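Local atomic coordinates of esterase LipW (Mycobacterium marinum, PDB entry 3QH4), a protein that probably acts as an esterase of the alpha/beta hydrolase fold, hydrolysing ester substrates with strict selectivity. Residues 118-123 against 153-158; 87-92 against 144-149; 25-30 against 35-40; 285-288 against 292-295. All coordinates share one frame; numbering follows the deposited sequence.

How the contacts relate
Along the chain contact 3 comes first, contacts 1 and 2 interleave (87-92, 118-123, 144-149, 153-158), and contact 4 comes last. Contacts 1 and 2 lie about 5 Å apart between centres and share the central mixed sheet, where strands 118-122 and 85-91 are parallel neighbours; V120 N to V88 O and V120 O to Y90 N, each 2.8 Å, are probable hydrogen bonds between them. Across the chain's centre, contacts 3 and 4 are about 18 Å apart between centres. Contact 1 is about 31 Å and contact 2 about 29 Å from contact 3, and each is about 27 Å from contact 4, all between centres. Contacts 1 and 2 are thus core-sheet packing, well away from H288 of the probable catalytic triad in contact 4.

Contact 1: 118-123 against 153-158; sequences AVVSVD and LGFDAR
Beside F155, whose ring packs on A118 and V120, D156 OD1 accepts a 3.0 Å bond from R158 N. The N-H...O angle is 142°, and the donor stands above the carboxylate plane, 50° out of it; with the acceptor two residues before the donor, this is an Asx turn. D156 OD2 has a second partner, a salt bridge to R159.

Across the contact the evidence is apolar. A118 CB lies 3.6 Å from F155 CE1 and 4.0 Å from F155 CD1, while V120 CG2 reaches F155 CZ at 3.7 Å and F155 CE2 at 3.9 Å. Both methyls come at the ring obliquely. In F155 a chi1 of -54° puts CG anti to the carbonyl carbon and carries the ring toward strand 118-122; L153 CB sits 3.6 Å above one ring face, offset toward the rim. V120 and F155 cross at about a right angle. In the alpha/beta hydrolase fold this contact joins an inner strand of the central sheet to the chain just after helix 150-153, where G154, at positive phi, forms a Schellman motif. I77 of strand 72-79 and V146 of helix 134-148 also touch the F155 ring.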
loop_
_atom_site.group_PDB
_atom_site.type_symbol
_atom_site.label_atom_id
_atom_site.label_comp_id
_atom_site.label_asym_id
_atom_site.label_seq_id
_atom_site.Cartn_x
_atom_site.Cartn_y
_atom_site.Cartn_z
ATOM N N ALA A 118 -13.415 5.693 -8.217
ATOM C CA ALA A 118 -12.777 4.607 -8.951
ATOM C C ALA A 118 -11.394 4.362 -8.341
ATOM O O ALA A 118 -10.748 5.282 -7.796
ATOM C CB ALA A 118 -12.628 4.983 -10.437
ATOM N N VAL A 119 -10.964 3.111 -8.410
ATOM C CA VAL A 119 -9.618 2.749 -7.967
ATOM C C VAL A 119 -8.974 1.968 -9.118
ATOM O O VAL A 119 -9.593 1.058 -9.693
ATOM C CB VAL A 119 -9.675 1.870 -6.694
ATOM C CG1 VAL A 119 -8.263 1.410 -6.261
ATOM C CG2 VAL A 119 -10.359 2.632 -5.517
ATOM N N VAL A 120 -7.736 2.311 -9.438
ATOM C CA VAL A 120 -6.973 1.527 -10.429
ATOM C C VAL A 120 -5.807 0.913 -9.670
ATOM O O VAL A 120 -4.900 1.632 -9.226
ATOM C CB VAL A 120 -6.508 2.388 -11.614
ATOM C CG1 VAL A 120 -5.692 1.591 -12.641
ATOM C CG2 VAL A 120 -7.731 3.026 -12.310
ATOM N N SER A 121 -5.841 -0.420 -9.540
ATOM C CA SER A 121 -4.832 -1.148 -8.773
ATOM C C SER A 121 -3.756 -1.663 -9.735
ATOM O O SER A 121 -4.086 -2.272 -10.777
ATOM C CB SER A 121 -5.502 -2.304 -8.013
ATOM O OG SER A 121 -4.534 -3.085 -7.341
ATOM N N VAL A 122 -2.491 -1.437 -9.362
ATOM C CA VAL A 122 -1.336 -1.723 -10.237
ATOM C C VAL A 122 -0.733 -3.103 -9.965
ATOM O O VAL A 122 -0.338 -3.392 -8.819
ATOM C CB VAL A 122 -0.217 -0.656 -10.044
ATOM C CG1 VAL A 122 0.977 -0.924 -11.004
ATOM C CG2 VAL A 122 -0.729 0.744 -10.239
ATOM N N ASP A 123 -0.663 -3.952 -10.992
ATOM C CA ASP A 123 0.007 -5.251 -10.835
ATOM C C ASP A 123 1.470 -5.042 -11.201
ATOM O O ASP A 123 1.904 -5.407 -12.315
ATOM C CB ASP A 123 -0.623 -6.302 -11.767
ATOM C CG ASP A 123 -0.160 -7.711 -11.480
ATOM O OD1 ASP A 123 0.464 -7.965 -10.437
ATOM O OD2 ASP A 123 -0.455 -8.601 -12.323
ATOM N N LEU A 153 -11.962 6.410 -20.075
ATOM C CA LEU A 153 -12.099 5.526 -18.902
ATOM C C LEU A 153 -13.157 5.980 -17.882
ATOM O O LEU A 153 -13.554 5.202 -17.001
ATOM C CB LEU A 153 -10.733 5.331 -18.225
ATOM C CG LEU A 153 -9.652 4.623 -19.043
ATOM C CD1 LEU A 153 -8.306 4.750 -18.333
ATOM C CD2 LEU A 153 -10.000 3.159 -19.318
ATOM N N GLY A 154 -13.639 7.216 -18.003
ATOM C CA GLY A 154 -14.670 7.728 -17.092
ATOM C C GLY A 154 -14.134 8.275 -15.773
ATOM O O GLY A 154 -14.812 8.199 -14.744
ATOM N N PHE A 155 -12.915 8.828 -15.810
ATOM C CA PHE A 155 -12.293 9.428 -14.624
ATOM C C PHE A 155 -12.227 10.948 -14.689
ATOM O O PHE A 155 -12.118 11.530 -15.766
ATOM C CB PHE A 155 -10.852 8.922 -14.457
ATOM C CG PHE A 155 -10.716 7.424 -14.427
ATOM C CD1 PHE A 155 -11.729 6.619 -13.922
ATOM C CD2 PHE A 155 -9.541 6.810 -14.897
ATOM C CE1 PHE A 155 -11.588 5.219 -13.897
ATOM C CE2 PHE A 155 -9.396 5.423 -14.888
ATOM C CZ PHE A 155 -10.409 4.625 -14.382
ATOM N N ASP A 156 -12.278 11.580 -13.532
ATOM C CA ASP A 156 -11.967 12.998 -13.390
ATOM C C ASP A 156 -10.487 13.163 -13.000
ATOM O O ASP A 156 -10.105 13.000 -11.835
ATOM C CB ASP A 156 -12.887 13.636 -12.342
ATOM C CG ASP A 156 -12.676 15.148 -12.208
ATOM O OD1 ASP A 156 -11.817 15.713 -12.936
ATOM O OD2 ASP A 156 -13.378 15.771 -11.386
ATOM N N ALA A 157 -9.652 13.506 -13.977
ATOM C CA ALA A 157 -8.210 13.679 -13.728
ATOM C C ALA A 157 -7.875 14.832 -12.792
ATOM O O ALA A 157 -6.768 14.868 -12.230
ATOM C CB ALA A 157 -7.457 13.825 -15.056
ATOM N N ARG A 158 -8.811 15.765 -12.602
ATOM C CA ARG A 158 -8.613 16.836 -11.623
ATOM C C ARG A 158 -8.769 16.351 -10.177
ATOM O O ARG A 158 -8.489 17.107 -9.220
ATOM C CB ARG A 158 -9.564 18.008 -11.875
#

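Contact 2: 87-92 against 144-149; sequences VVVYCH and TWVVGN
With chi1 at 164°, V146 holds CG1 trans to its backbone N and CG2 trans to its carbonyl carbon; on this helix face that turns CG1 toward V87 and CG2 toward V89 of strand 85-91. V87 (chi1 57°) keeps CG1 in the tight slot between its own N and carbonyl carbon, with CG2 on the far side from the N; V89, at chi1 170°, presents CG2.

V146 CG1 stands 4.0 Å from V87 CG1 and 4.1 Å from V87 CG2, the two side chains meeting end-on, methyl against methyl. V146 CG2 is 4.0 Å from V89 CG2, but here the side chains run alongside one another, pointing opposite ways. One helix residue thus bridges two strand residues two positions apart, as expected when alternate side chains of a strand point to the same face. V89 and V146 have the nearest CA atoms, 8.1 Å apart, and all three valines are buried. The helix closes with backbone bonds G148 N to T144 O and N149 N to W145 O.

Helix 134-148 belongs to the beta-alpha-beta crossover from strand 118-122 to strand 160-165, the two parallel neighbours flanking strand 85-91; V87 also touches V120, and V89 touches V122.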
loop_
_atom_site.group_PDB
_atom_site.type_symbol
_atom_site.label_atom_id
_atom_site.label_comp_id
_atom_site.label_asym_id
_atom_site.label_seq_id
_atom_site.Cartn_x
_atom_site.Cartn_y
_atom_site.Cartn_z
ATOM N N VAL A 87 -10.559 9.446 -8.924
ATOM C CA VAL A 87 -9.878 8.162 -9.139
ATOM C C VAL A 87 -8.636 8.059 -8.269
ATOM O O VAL A 87 -7.920 9.056 -8.080
ATOM C CB VAL A 87 -9.522 7.967 -10.655
ATOM C CG1 VAL A 87 -8.649 9.108 -11.196
ATOM C CG2 VAL A 87 -8.836 6.595 -10.903
ATOM N N VAL A 88 -8.408 6.863 -7.737
ATOM C CA VAL A 88 -7.236 6.587 -6.901
ATOM C C VAL A 88 -6.356 5.588 -7.635
ATOM O O VAL A 88 -6.856 4.552 -8.073
ATOM C CB VAL A 88 -7.671 5.924 -5.538
ATOM C CG1 VAL A 88 -6.429 5.585 -4.671
ATOM C CG2 VAL A 88 -8.633 6.823 -4.773
ATOM N N VAL A 89 -5.045 5.853 -7.753
ATOM C CA VAL A 89 -4.135 4.829 -8.275
ATOM C C VAL A 89 -3.546 4.138 -7.060
ATOM O O VAL A 89 -2.942 4.806 -6.233
ATOM C CB VAL A 89 -3.014 5.450 -9.135
ATOM C CG1 VAL A 89 -1.942 4.408 -9.463
ATOM C CG2 VAL A 89 -3.643 6.074 -10.414
ATOM N N TYR A 90 -3.753 2.822 -6.953
ATOM C CA TYR A 90 -3.433 2.046 -5.742
ATOM C C TYR A 90 -2.367 0.986 -6.007
ATOM O O TYR A 90 -2.413 0.320 -7.067
ATOM C CB TYR A 90 -4.706 1.342 -5.217
ATOM C CG TYR A 90 -4.453 0.529 -3.976
ATOM C CD1 TYR A 90 -4.616 1.119 -2.693
ATOM C CD2 TYR A 90 -4.075 -0.820 -4.065
ATOM C CE1 TYR A 90 -4.380 0.357 -1.549
ATOM C CE2 TYR A 90 -3.833 -1.593 -2.920
ATOM C CZ TYR A 90 -3.979 -0.991 -1.679
ATOM O OH TYR A 90 -3.727 -1.708 -0.540
ATOM N N CYS A 91 -1.428 0.833 -5.065
ATOM C CA CYS A 91 -0.373 -0.210 -5.124
ATOM C C CYS A 91 -0.451 -1.095 -3.891
ATOM O O CYS A 91 -0.436 -0.590 -2.768
ATOM C CB CYS A 91 1.031 0.419 -5.210
ATOM S SG CYS A 91 1.282 1.234 -6.764
ATOM N N HIS A 92 -0.558 -2.413 -4.120
ATOM C CA HIS A 92 -0.768 -3.411 -3.046
ATOM C C HIS A 92 0.461 -3.695 -2.149
ATOM O O HIS A 92 1.584 -3.337 -2.471
ATOM C CB HIS A 92 -1.253 -4.729 -3.667
ATOM C CG HIS A 92 -0.226 -5.411 -4.524
ATOM N ND1 HIS A 92 0.781 -6.185 -3.990
ATOM C CD2 HIS A 92 -0.055 -5.450 -5.870
ATOM C CE1 HIS A 92 1.544 -6.654 -4.965
ATOM N NE2 HIS A 92 1.044 -6.233 -6.117
ATOM N N THR A 144 0.152 7.636 -15.498
ATOM C CA THR A 144 0.140 8.406 -16.768
ATOM C C THR A 144 -1.025 7.980 -17.669
ATOM O O THR A 144 -1.691 8.820 -18.293
ATOM C CB THR A 144 1.510 8.251 -17.503
ATOM O OG1 THR A 144 2.533 8.775 -16.655
ATOM C CG2 THR A 144 1.521 9.024 -18.852
ATOM N N TRP A 145 -1.269 6.673 -17.714
ATOM C CA TRP A 145 -2.327 6.089 -18.528
ATOM C C TRP A 145 -3.715 6.481 -18.008
ATOM O O TRP A 145 -4.620 6.798 -18.798
ATOM C CB TRP A 145 -2.134 4.579 -18.533
ATOM C CG TRP A 145 -3.171 3.761 -19.216
ATOM C CD1 TRP A 145 -3.190 3.396 -20.542
ATOM C CD2 TRP A 145 -4.301 3.115 -18.606
ATOM N NE1 TRP A 145 -4.272 2.586 -20.793
ATOM C CE2 TRP A 145 -4.961 2.382 -19.628
ATOM C CE3 TRP A 145 -4.808 3.063 -17.296
ATOM C CZ2 TRP A 145 -6.112 1.635 -19.385
ATOM C CZ3 TRP A 145 -5.937 2.324 -17.058
ATOM C CH2 TRP A 145 -6.580 1.609 -18.091
ATOM N N VAL A 146 -3.874 6.503 -16.683
ATOM C CA VAL A 146 -5.116 6.922 -16.051
ATOM C C VAL A 146 -5.457 8.347 -16.462
ATOM O O VAL A 146 -6.588 8.636 -16.842
ATOM C CB VAL A 146 -5.016 6.781 -14.498
ATOM C CG1 VAL A 146 -6.103 7.543 -13.784
ATOM C CG2 VAL A 146 -5.016 5.293 -14.138
ATOM N N VAL A 147 -4.465 9.226 -16.416
ATOM C CA VAL A 147 -4.711 10.623 -16.714
ATOM C C VAL A 147 -4.871 10.804 -18.228
ATOM O O VAL A 147 -5.805 11.480 -18.676
ATOM C CB VAL A 147 -3.577 11.502 -16.142
ATOM C CG1 VAL A 147 -3.691 12.957 -16.641
ATOM C CG2 VAL A 147 -3.576 11.449 -14.606
ATOM N N GLY A 148 -4.011 10.153 -19.014
ATOM C CA GLY A 148 -4.019 10.353 -20.475
ATOM C C GLY A 148 -5.303 9.838 -21.091
ATOM O O GLY A 148 -5.762 10.339 -22.146
ATOM N N ASN A 149 -5.911 8.852 -20.438
ATOM C CA ASN A 149 -7.119 8.218 -20.965
ATOM C C ASN A 149 -8.341 8.483 -20.107
ATOM O O ASN A 149 -9.333 7.743 -20.181
ATOM C CB ASN A 149 -6.883 6.715 -21.105
ATOM C CG ASN A 149 -5.796 6.397 -22.104
ATOM O OD1 ASN A 149 -4.647 6.106 -21.737
ATOM N ND2 ASN A 149 -6.132 6.492 -23.383
#

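Contact 3: 25-30 against 35-40; sequences ARIDFT and LTIRES
I37 sends its CD1 methyl from helix 31-56 to the backbone and side chain of the preceding loop: I37 CD1 lies 3.6 Å from D28 O and 3.9 Å from I27 CG1. Its CG1 is anti to the carbonyl carbon (chi1 -62°), and the chain runs on extended, chi2 167°, which gives the helix-borne methyl the length to arrive. I27 is also extended, its chi1 of -162° setting CG1 trans to the N. Although this side chain does not leave the backbone toward the helix, the extended chain carries its tip closer, bringing I27 CD1 to 4.2 Å from I37 CD1. The two isoleucines cross at about a right angle.

Next to them D28 OD1 takes two donors from T30. T30 N is 3.1 Å from D28 OD1 in an almost straight bond, on the anti side but tilted out of the carboxylate plane, an Asx turn; T30 OG1 is 3.0 Å from D28 OD1, coming from above that plane. Both donors lie on the same face, which should restrain the carboxylate's rotation.

T30 is the N-cap of helix 31-56, its OG1 making a weak bond to S33 N, while S33 OG bonds D28 O. Helix 216-227 packs alongside the loop, with A218 against I27, and L98 touches I37.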
loop_
_atom_site.group_PDB
_atom_site.type_symbol
_atom_site.label_atom_id
_atom_site.label_comp_id
_atom_site.label_asym_id
_atom_site.label_seq_id
_atom_site.Cartn_x
_atom_site.Cartn_y
_atom_site.Cartn_z
ATOM N N ALA A 25 1.963 -16.740 13.257
ATOM C CA ALA A 25 3.274 -17.066 12.661
ATOM C C ALA A 25 4.009 -15.852 12.154
ATOM O O ALA A 25 3.406 -14.914 11.617
ATOM C CB ALA A 25 3.119 -18.097 11.525
ATOM N N ARG A 26 5.332 -15.884 12.343
ATOM C CA ARG A 26 6.220 -14.946 11.661
ATOM C C ARG A 26 6.289 -15.298 10.180
ATOM O O ARG A 26 6.114 -16.460 9.779
ATOM C CB ARG A 26 7.633 -15.016 12.233
ATOM C CG ARG A 26 7.721 -14.591 13.702
ATOM C CD ARG A 26 9.133 -14.813 14.226
ATOM N NE ARG A 26 10.054 -13.834 13.649
ATOM C CZ ARG A 26 11.381 -13.915 13.724
ATOM N NH1 ARG A 26 11.955 -14.976 14.296
ATOM N NH2 ARG A 26 12.143 -12.956 13.222
ATOM N N ILE A 27 6.529 -14.289 9.355
ATOM C CA ILE A 27 6.856 -14.527 7.943
ATOM C C ILE A 27 8.326 -14.903 7.841
ATOM O O ILE A 27 9.133 -14.553 8.706
ATOM C CB ILE A 27 6.579 -13.256 7.085
ATOM C CG1 ILE A 27 6.479 -13.593 5.587
ATOM C CG2 ILE A 27 7.601 -12.136 7.365
ATOM C CD1 ILE A 27 5.842 -12.449 4.784
ATOM N N ASP A 28 8.666 -15.606 6.765
ATOM C CA ASP A 28 10.056 -15.875 6.420
ATOM C C ASP A 28 10.248 -15.157 5.081
ATOM O O ASP A 28 9.586 -15.473 4.107
ATOM C CB ASP A 28 10.223 -17.390 6.291
ATOM C CG ASP A 28 11.602 -17.809 5.821
ATOM O OD1 ASP A 28 12.400 -16.964 5.360
ATOM O OD2 ASP A 28 11.879 -19.029 5.915
ATOM N N PHE A 29 11.153 -14.180 5.041
ATOM C CA PHE A 29 11.258 -13.352 3.831
ATOM C C PHE A 29 12.542 -13.606 3.059
ATOM O O PHE A 29 13.014 -12.740 2.336
ATOM C CB PHE A 29 11.091 -11.853 4.152
ATOM C CG PHE A 29 10.300 -11.096 3.100
ATOM C CD1 PHE A 29 8.985 -11.435 2.843
ATOM C CD2 PHE A 29 10.875 -10.028 2.398
ATOM C CE1 PHE A 29 8.234 -10.745 1.863
ATOM C CE2 PHE A 29 10.130 -9.318 1.416
ATOM C CZ PHE A 29 8.808 -9.683 1.180
ATOM N N THR A 30 13.092 -14.818 3.194
ATOM C CA THR A 30 14.192 -15.227 2.304
ATOM C C THR A 30 13.651 -15.408 0.887
ATOM O O THR A 30 12.454 -15.613 0.702
ATOM C CB THR A 30 14.852 -16.565 2.765
ATOM O OG1 THR A 30 13.867 -17.608 2.767
ATOM C CG2 THR A 30 15.484 -16.416 4.142
ATOM N N LEU A 35 9.215 -17.487 -2.939
ATOM C CA LEU A 35 8.611 -18.302 -3.999
ATOM C C LEU A 35 7.461 -19.175 -3.498
ATOM O O LEU A 35 6.434 -19.294 -4.163
ATOM C CB LEU A 35 9.670 -19.153 -4.704
ATOM C CG LEU A 35 10.831 -18.430 -5.391
ATOM C CD1 LEU A 35 11.820 -19.456 -5.907
ATOM C CD2 LEU A 35 10.393 -17.476 -6.528
ATOM N N THR A 36 7.614 -19.759 -2.316
ATOM C CA THR A 36 6.597 -20.644 -1.777
ATOM C C THR A 36 5.367 -19.846 -1.339
ATOM O O THR A 36 4.227 -20.292 -1.508
ATOM C CB THR A 36 7.168 -21.466 -0.592
ATOM O OG1 THR A 36 8.323 -22.180 -1.043
ATOM C CG2 THR A 36 6.157 -22.485 -0.111
ATOM N N ILE A 37 5.603 -18.670 -0.760
ATOM C CA ILE A 37 4.496 -17.821 -0.304
ATOM C C ILE A 37 3.655 -17.380 -1.505
ATOM O O ILE A 37 2.424 -17.416 -1.442
ATOM C CB ILE A 37 4.971 -16.587 0.499
ATOM C CG1 ILE A 37 5.692 -16.998 1.774
ATOM C CG2 ILE A 37 3.782 -15.652 0.848
ATOM C CD1 ILE A 37 6.446 -15.848 2.435
ATOM N N ARG A 38 4.310 -16.985 -2.596
ATOM C CA ARG A 38 3.568 -16.512 -3.778
ATOM C C ARG A 38 2.500 -17.520 -4.180
ATOM O O ARG A 38 1.355 -17.167 -4.435
ATOM C CB ARG A 38 4.498 -16.302 -4.966
ATOM C CG ARG A 38 5.431 -15.113 -4.785
ATOM C CD ARG A 38 6.309 -14.939 -5.993
ATOM N NE ARG A 38 7.147 -13.734 -5.885
ATOM C CZ ARG A 38 8.281 -13.574 -6.570
ATOM N NH1 ARG A 38 8.698 -14.521 -7.423
ATOM N NH2 ARG A 38 8.995 -12.478 -6.424
ATOM N N GLU A 39 2.892 -18.786 -4.228
ATOM C CA GLU A 39 1.987 -19.831 -4.708
ATOM C C GLU A 39 0.768 -19.991 -3.807
ATOM O O GLU A 39 -0.364 -20.025 -4.286
ATOM C CB GLU A 39 2.738 -21.150 -4.831
ATOM C CG GLU A 39 3.847 -21.124 -5.915
ATOM C CD GLU A 39 3.325 -20.688 -7.295
ATOM O OE1 GLU A 39 2.331 -21.296 -7.774
ATOM O OE2 GLU A 39 3.897 -19.727 -7.887
ATOM N N SER A 40 1.000 -20.083 -2.502
ATOM C CA SER A 40 -0.092 -20.333 -1.560
ATOM C C SER A 40 -0.994 -19.085 -1.386
ATOM O O SER A 40 -2.239 -19.175 -1.403
ATOM C CB SER A 40 0.468 -20.835 -0.226
ATOM O OG SER A 40 1.451 -19.941 0.280
#

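Contact 4: 285-288 against 292-295; sequences RACH and SLLP
C287 and L293 make the apolar part of this contact: C287 SG lies 3.7 Å from L293 CD1. With chi1 at 65°, SG is placed between the backbone N and carbonyl carbon of C287. L293, which ends helix 290-293 just after the loop bearing H288, leaves its backbone toward segment 285-288. L19, from helix 17-20, touches both side chains, and L15 and V22 add contacts to C287 and L293 respectively.

A looser approach involves the backbone. The same methyl, L293 CD1, comes to 4.1 Å of H288 O, so a single leucine branch meets two consecutive residues, C287 at the end of the short strand 286-287 and H288 just after it. The nearest CA atoms, those of H288 and S292, are 9.0 Å apart, consistent with a contact made mainly by the leucine side chain reaching across.

Polar bonds are made by H288 to residues beyond the two segments. Its side chain leaves the backbone away from segment 292-295, and the imidazole bonds through ND1 to D258 OD2 and through NE2 to S166 OG, while F260 packs edge-to-face against it. That chain of bonds, with S166 on a turn fitting the GxSxG nucleophile elbow, is consistent with the Ser-His-Asp catalytic triad of the alpha/beta hydrolase fold, in which the histidine follows the last strand of the central sheet.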
loop_
_atom_site.group_PDB
_atom_site.type_symbol
_atom_site.label_atom_id
_atom_site.label_comp_id
_atom_site.label_asym_id
_atom_site.label_seq_id
_atom_site.Cartn_x
_atom_site.Cartn_y
_atom_site.Cartn_z
ATOM N N ARG A 285 -3.164 -2.324 19.703
ATOM C CA ARG A 285 -3.304 -3.795 19.795
ATOM C C ARG A 285 -3.403 -4.492 18.419
ATOM O O ARG A 285 -4.025 -5.538 18.281
ATOM C CB ARG A 285 -4.477 -4.164 20.709
ATOM C CG ARG A 285 -4.498 -3.397 22.021
ATOM C CD ARG A 285 -5.631 -3.884 22.929
ATOM N NE ARG A 285 -5.310 -5.151 23.564
ATOM C CZ ARG A 285 -6.210 -6.004 24.066
ATOM N NH1 ARG A 285 -7.523 -5.772 23.963
ATOM N NH2 ARG A 285 -5.789 -7.106 24.661
ATOM N N ALA A 286 -2.745 -3.900 17.416
ATOM C CA ALA A 286 -2.796 -4.357 16.043
ATOM C C ALA A 286 -1.383 -4.483 15.443
ATOM O O ALA A 286 -0.561 -3.586 15.586
ATOM C CB ALA A 286 -3.653 -3.372 15.184
ATOM N N CYS A 287 -1.141 -5.596 14.753
ATOM C CA CYS A 287 0.129 -5.877 14.054
ATOM C C CYS A 287 0.046 -5.492 12.601
ATOM O O CYS A 287 -1.042 -5.169 12.095
ATOM C CB CYS A 287 0.459 -7.384 14.184
ATOM S SG CYS A 287 -0.744 -8.473 13.354
ATOM N N HIS A 288 1.184 -5.485 11.899
ATOM C CA HIS A 288 1.135 -5.242 10.457
ATOM C C HIS A 288 0.173 -6.205 9.767
ATOM O O HIS A 288 0.169 -7.410 10.048
ATOM C CB HIS A 288 2.523 -5.451 9.859
ATOM C CG HIS A 288 2.698 -4.791 8.532
ATOM N ND1 HIS A 288 2.864 -3.432 8.410
ATOM C CD2 HIS A 288 2.765 -5.297 7.276
ATOM C CE1 HIS A 288 3.028 -3.117 7.133
ATOM N NE2 HIS A 288 2.989 -4.237 6.425
ATOM N N SER A 292 -5.993 -7.085 6.734
ATOM C CA SER A 292 -5.987 -8.273 5.859
ATOM C C SER A 292 -6.268 -9.555 6.634
ATOM O O SER A 292 -7.015 -10.444 6.148
ATOM C CB SER A 292 -4.627 -8.379 5.149
ATOM O OG SER A 292 -4.448 -7.256 4.298
ATOM N N LEU A 293 -5.680 -9.665 7.826
ATOM C CA LEU A 293 -5.871 -10.828 8.694
ATOM C C LEU A 293 -7.309 -10.965 9.182
ATOM O O LEU A 293 -7.823 -12.089 9.269
ATOM C CB LEU A 293 -4.913 -10.803 9.903
ATOM C CG LEU A 293 -3.412 -10.984 9.579
ATOM C CD1 LEU A 293 -2.526 -10.408 10.692
ATOM C CD2 LEU A 293 -3.055 -12.465 9.330
ATOM N N LEU A 294 -7.942 -9.831 9.483
ATOM C CA LEU A 294 -9.283 -9.835 10.081
ATOM C C LEU A 294 -10.109 -8.691 9.521
ATOM O O LEU A 294 -10.357 -7.724 10.218
ATOM C CB LEU A 294 -9.186 -9.662 11.602
ATOM C CG LEU A 294 -9.087 -10.829 12.556
ATOM C CD1 LEU A 294 -9.353 -10.379 14.001
ATOM C CD2 LEU A 294 -10.051 -11.977 12.158
ATOM N N PRO A 295 -10.552 -8.793 8.255
ATOM C CA PRO A 295 -11.188 -7.589 7.684
ATOM C C PRO A 295 -12.540 -7.237 8.312
ATOM O O PRO A 295 -12.988 -6.090 8.193
ATOM C CB PRO A 295 -11.351 -7.922 6.198
ATOM C CG PRO A 295 -11.067 -9.358 6.057
ATOM C CD PRO A 295 -10.300 -9.844 7.261
#